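Local coordinates for probable signal peptide protein (Ralstonia solanacearum, PDB 2QGU) that probably carries phospholipids through the periplasm, as MlaC-family proteins do, and binds a phosphatidylethanolamine molecule, at residues 157-160 with 161-164; 192-195 with 196-200. The protein carries 13 engineered substitutions. One frame throughout, in Å; residues are numbered along the deposited sequence.

Contact 1 of 2, residues 157-160 with 161-164; sequences SPNG and WKVY. Engineered in segment 157-160: Pro158 (natural residue Ala).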
loop_
_atom_site.group_PDB
_atom_site.type_symbol
_atom_site.label_atom_id
_atom_site.label_comp_id
_atom_site.label_asym_id
_atom_site.label_seq_id
_atom_site.Cartn_x
_atom_site.Cartn_y
_atom_site.Cartn_z
ATOM N N SER A 157 11.857 1.401 12.119
ATOM C CA SER A 157 11.298 2.181 13.220
ATOM C C SER A 157 11.782 1.587 14.541
ATOM O O SER A 157 12.317 0.477 14.549
ATOM C CB SER A 157 9.760 2.156 13.158
ATOM O OG SER A 157 9.227 0.866 13.449
ATOM N N PRO A 158 11.607 2.322 15.661
ATOM C CA PRO A 158 11.848 1.720 16.977
ATOM C C PRO A 158 11.113 0.391 17.173
ATOM O O PRO A 158 11.627 -0.499 17.852
ATOM C CB PRO A 158 11.317 2.781 17.940
ATOM C CG PRO A 158 11.549 4.067 17.221
ATOM C CD PRO A 158 11.243 3.749 15.778
ATOM N N ASN A 159 9.935 0.257 16.560
ATOM C CA ASN A 159 9.153 -0.979 16.647
ATOM C C ASN A 159 9.248 -1.891 15.414
ATOM O O ASN A 159 8.317 -2.632 15.104
ATOM C CB ASN A 159 7.689 -0.690 17.021
ATOM C CG ASN A 159 7.208 0.670 16.533
ATOM O OD1 ASN A 159 7.289 0.988 15.345
ATOM N ND2 ASN A 159 6.692 1.478 17.458
ATOM N N GLY A 160 10.388 -1.840 14.726
ATOM C CA GLY A 160 10.678 -2.788 13.651
ATOM C C GLY A 160 10.642 -2.193 12.255
ATOM O O GLY A 160 10.361 -1.007 12.080
ATOM N N TRP A 161 10.959 -3.028 11.270
ATOM C CA TRP A 161 10.882 -2.642 9.863
ATOM C C TRP A 161 9.432 -2.534 9.401
ATOM O O TRP A 161 8.625 -3.441 9.639
ATOM C CB TRP A 161 11.610 -3.663 8.991
ATOM C CG TRP A 161 13.085 -3.574 9.064
ATOM C CD1 TRP A 161 13.923 -4.372 9.796
ATOM C CD2 TRP A 161 13.917 -2.649 8.361
ATOM N NE1 TRP A 161 15.227 -3.989 9.596
ATOM C CE2 TRP A 161 15.254 -2.935 8.720
ATOM C CE3 TRP A 161 13.665 -1.599 7.467
ATOM C CZ2 TRP A 161 16.335 -2.215 8.209
ATOM C CZ3 TRP A 161 14.732 -0.887 6.958
ATOM C CH2 TRP A 161 16.057 -1.197 7.329
ATOM N N LYS A 162 9.115 -1.419 8.745
ATOM C CA LYS A 162 7.775 -1.184 8.198
ATOM C C LYS A 162 7.839 -0.758 6.736
ATOM O O LYS A 162 8.619 0.120 6.372
ATOM C CB LYS A 162 7.041 -0.095 8.991
ATOM C CG LYS A 162 6.893 -0.344 10.499
ATOM C CD LYS A 162 5.990 -1.528 10.786
ATOM C CE LYS A 162 5.864 -1.802 12.282
ATOM N NZ LYS A 162 4.853 -0.920 12.913
ATOM N N VAL A 163 6.990 -1.369 5.914
ATOM C CA VAL A 163 6.827 -0.956 4.519
ATOM C C VAL A 163 6.001 0.329 4.447
ATOM O O VAL A 163 4.910 0.399 5.021
ATOM C CB VAL A 163 6.118 -2.054 3.695
ATOM C CG1 VAL A 163 5.872 -1.592 2.255
ATOM C CG2 VAL A 163 6.930 -3.354 3.717
ATOM N N TYR A 164 6.512 1.338 3.749
ATOM C CA TYR A 164 5.768 2.589 3.598
ATOM C C TYR A 164 5.495 3.002 2.152
ATOM O O TYR A 164 4.865 4.029 1.909
ATOM C CB TYR A 164 6.423 3.724 4.401
ATOM C CG TYR A 164 7.738 4.217 3.841
ATOM C CD1 TYR A 164 8.951 3.643 4.235
ATOM C CD2 TYR A 164 7.772 5.269 2.927
ATOM C CE1 TYR A 164 10.160 4.100 3.716
ATOM C CE2 TYR A 164 8.971 5.733 2.410
ATOM C CZ TYR A 164 10.161 5.148 2.808
ATOM O OH TYR A 164 11.345 5.625 2.293
HETATM O O HOH W 1 5.626 2.241 13.028
#
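Lys162 folds back over the hairpin turn that precedes it and meets Asn159 and Ser157 with different parts of its chain. Its CG sits beside the backbone N (chi1 -57°), and a bend at chi2 turns the chain back toward the turn. Along this path CG passes 4.0 Å from Ser157 OG, and CE lies 3.8 Å from the backbone O of Asn159. Another bend, at chi4, brings NZ toward the amide of Asn159, whose side chain it crosses at about a right angle. NZ and Asn159 OD1 remain 3.9 Å apart, and a water bridges them, donating to OD1 at 3.1 Å and accepting from NZ at 3.3 Å. A long, flexible lysine suits this place at the surface, where its methylenes cover the turn while the ammonium keeps a water partner.

Residues 157-160 form a type I turn, closed by paired backbone bonds between Ser157 and Gly160. Ser157 OG stands between its own backbone N and carbonyl carbon (chi1 69°), which points it into the turn. There it lies 2.6 Å from Gly160 O and 2.7 Å from Asn159 OD1, and both acceptors are within reach of its one proton. Gly160 has a positive phi (109°), where a CB would press on the preceding carbonyl, so glycine fits the turn's end. Pro158, an engineered residue, occupies the second position of the turn.

The turn joins strand 146-157 to strand 160-168, and backbone bonds of Lys162 with Glu155 and of Tyr164 with Arg153 continue the antiparallel pairing. Trp161 points away from the turn, its indole packing on Val154 and on Ala31 and Thr34 of helix 31-47, while Val163 touches Val35 of that helix and the bound phospholipid.

Contact 2 of 2, residues 192-195 with 196-200; sequences GGLV and QFLDE. Engineered in segment 192-195: Gly192 (natural residue Ser).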
loop_
_atom_site.group_PDB
_atom_site.type_symbol
_atom_site.label_atom_id
_atom_site.label_comp_id
_atom_site.label_asym_id
_atom_site.label_seq_id
_atom_site.Cartn_x
_atom_site.Cartn_y
_atom_site.Cartn_z
ATOM N N GLY A 192 -9.804 20.332 2.583
ATOM C CA GLY A 192 -11.204 19.945 2.524
ATOM C C GLY A 192 -11.581 19.392 1.161
ATOM O O GLY A 192 -12.361 18.438 1.061
ATOM N N GLY A 193 -11.008 19.983 0.112
ATOM C CA GLY A 193 -11.200 19.509 -1.260
ATOM C C GLY A 193 -10.709 18.086 -1.455
ATOM O O GLY A 193 -11.343 17.294 -2.158
ATOM N N LEU A 194 -9.586 17.761 -0.826
ATOM C CA LEU A 194 -9.043 16.410 -0.905
ATOM C C LEU A 194 -9.942 15.383 -0.214
ATOM O O LEU A 194 -10.154 14.285 -0.739
ATOM C CB LEU A 194 -7.618 16.355 -0.347
ATOM C CG LEU A 194 -6.974 14.966 -0.396
ATOM C CD1 LEU A 194 -6.894 14.431 -1.831
ATOM C CD2 LEU A 194 -5.607 14.972 0.227
ATOM N N VAL A 195 -10.474 15.737 0.954
ATOM C CA VAL A 195 -11.423 14.867 1.651
ATOM C C VAL A 195 -12.633 14.579 0.753
ATOM O O VAL A 195 -13.056 13.432 0.610
ATOM C CB VAL A 195 -11.872 15.481 3.004
ATOM C CG1 VAL A 195 -12.966 14.633 3.672
ATOM C CG2 VAL A 195 -10.682 15.649 3.947
ATOM N N GLN A 196 -13.171 15.631 0.141
ATOM C CA GLN A 196 -14.283 15.506 -0.800
ATOM C C GLN A 196 -13.934 14.574 -1.967
ATOM O O GLN A 196 -14.726 13.700 -2.332
ATOM C CB GLN A 196 -14.668 16.895 -1.320
ATOM C CG GLN A 196 -15.866 16.936 -2.261
ATOM C CD GLN A 196 -16.086 18.321 -2.844
ATOM O OE1 GLN A 196 -15.211 18.872 -3.516
ATOM N NE2 GLN A 196 -17.259 18.890 -2.589
ATOM N N PHE A 197 -12.749 14.767 -2.543
ATOM C CA PHE A 197 -12.266 13.945 -3.651
ATOM C C PHE A 197 -12.157 12.472 -3.260
ATOM O O PHE A 197 -12.583 11.591 -4.016
ATOM C CB PHE A 197 -10.916 14.483 -4.136
ATOM C CG PHE A 197 -10.211 13.599 -5.133
ATOM C CD1 PHE A 197 -10.586 13.598 -6.475
ATOM C CD2 PHE A 197 -9.140 12.804 -4.736
ATOM C CE1 PHE A 197 -9.920 12.798 -7.398
ATOM C CE2 PHE A 197 -8.469 11.999 -5.655
ATOM C CZ PHE A 197 -8.858 12.000 -6.987
ATOM N N LEU A 198 -11.584 12.203 -2.089
ATOM C CA LEU A 198 -11.455 10.815 -1.641
ATOM C C LEU A 198 -12.817 10.158 -1.437
ATOM O O LEU A 198 -13.002 8.995 -1.784
ATOM C CB LEU A 198 -10.570 10.709 -0.396
ATOM C CG LEU A 198 -9.081 10.996 -0.635
ATOM C CD1 LEU A 198 -8.333 11.027 0.691
ATOM C CD2 LEU A 198 -8.441 9.982 -1.577
ATOM N N ASP A 199 -13.775 10.920 -0.908
ATOM C CA ASP A 199 -15.148 10.436 -0.785
ATOM C C ASP A 199 -15.726 10.070 -2.153
ATOM O O ASP A 199 -16.327 9.002 -2.318
ATOM C CB ASP A 199 -16.027 11.480 -0.090
ATOM C CG ASP A 199 -15.729 11.614 1.395
ATOM O OD1 ASP A 199 -14.913 10.832 1.935
ATOM O OD2 ASP A 199 -16.310 12.523 2.029
ATOM N N GLU A 200 -15.518 10.941 -3.140
ATOM C CA GLU A 200 -15.962 10.673 -4.512
ATOM C C GLU A 200 -15.341 9.404 -5.095
ATOM O O GLU A 200 -16.035 8.590 -5.704
ATOM C CB GLU A 200 -15.653 11.865 -5.412
ATOM C CG GLU A 200 -16.460 13.104 -5.086
ATOM C CD GLU A 200 -15.928 14.345 -5.774
ATOM O OE1 GLU A 200 -15.054 14.217 -6.654
ATOM O OE2 GLU A 200 -16.380 15.456 -5.415
#
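The Phe197 ring receives Leu194 obliquely: CD1 of Leu194 comes within 4.0 Å of Phe197 CD2. Val184, Gln180 and Arg188 of helix 173-188 also pack against this phenylalanine. The other flat groups, the carboxylate of Asp199 and the amide of Gln196, belong to the exposed side of the helix. Asp199 has its CG beside the backbone N (chi1 -72°), which lays the carboxylate carbon 3.3 Å from the carbonyl O of Val195. Gln196 instead runs out extended.

Leu194 CD1 also approaches Leu198 CG, one helical turn on, at 4.2 Å. With CG of Leu194 turned opposite its backbone N (chi1 -180°), the side chain leans along the helix, and the same CD1 meets both Phe197 and Leu198. The branched ends of the two leucines suit the buried face, where Ile97 of helix 91-114 touches both of them and Val195.

Four N-H(i+4) to O(i) bonds cross between 192-195 and 196-200, among them Leu198 N to Leu194 O at 2.9 Å and Asp199 N to Val195 O at 3.0 Å. These bonds pair the peptide groups they join, and the helix can present an apolar face to its neighbours and a polar one to solvent. Arg188 of helix 173-188 makes a salt bridge with Glu200 and a weak hydrogen bond with Gln196. The exposed side is therefore linked by charge, while the buried side packs by apolar contact.

Contact 1 lies at the surface, in the turn between two strands of the antiparallel sheet, whereas contact 2 is partly buried, within the C-terminal helix 191-206. They share no helix or strand, and their centres are about 29 Å apart, with nearest atoms about 15 Å apart. In contact 1 polar side chains and a glycine go with the chain reversal, and a water bridges Asn159 and Lys162. Contact 2 instead relies on regular backbone bonds and apolar packing against helices 91-114 and 173-188. Their relation to the lipid differs too: Val163 in 161-164 touches the bound phospholipid, while the Leu198 side chain stays about 12 Å from it.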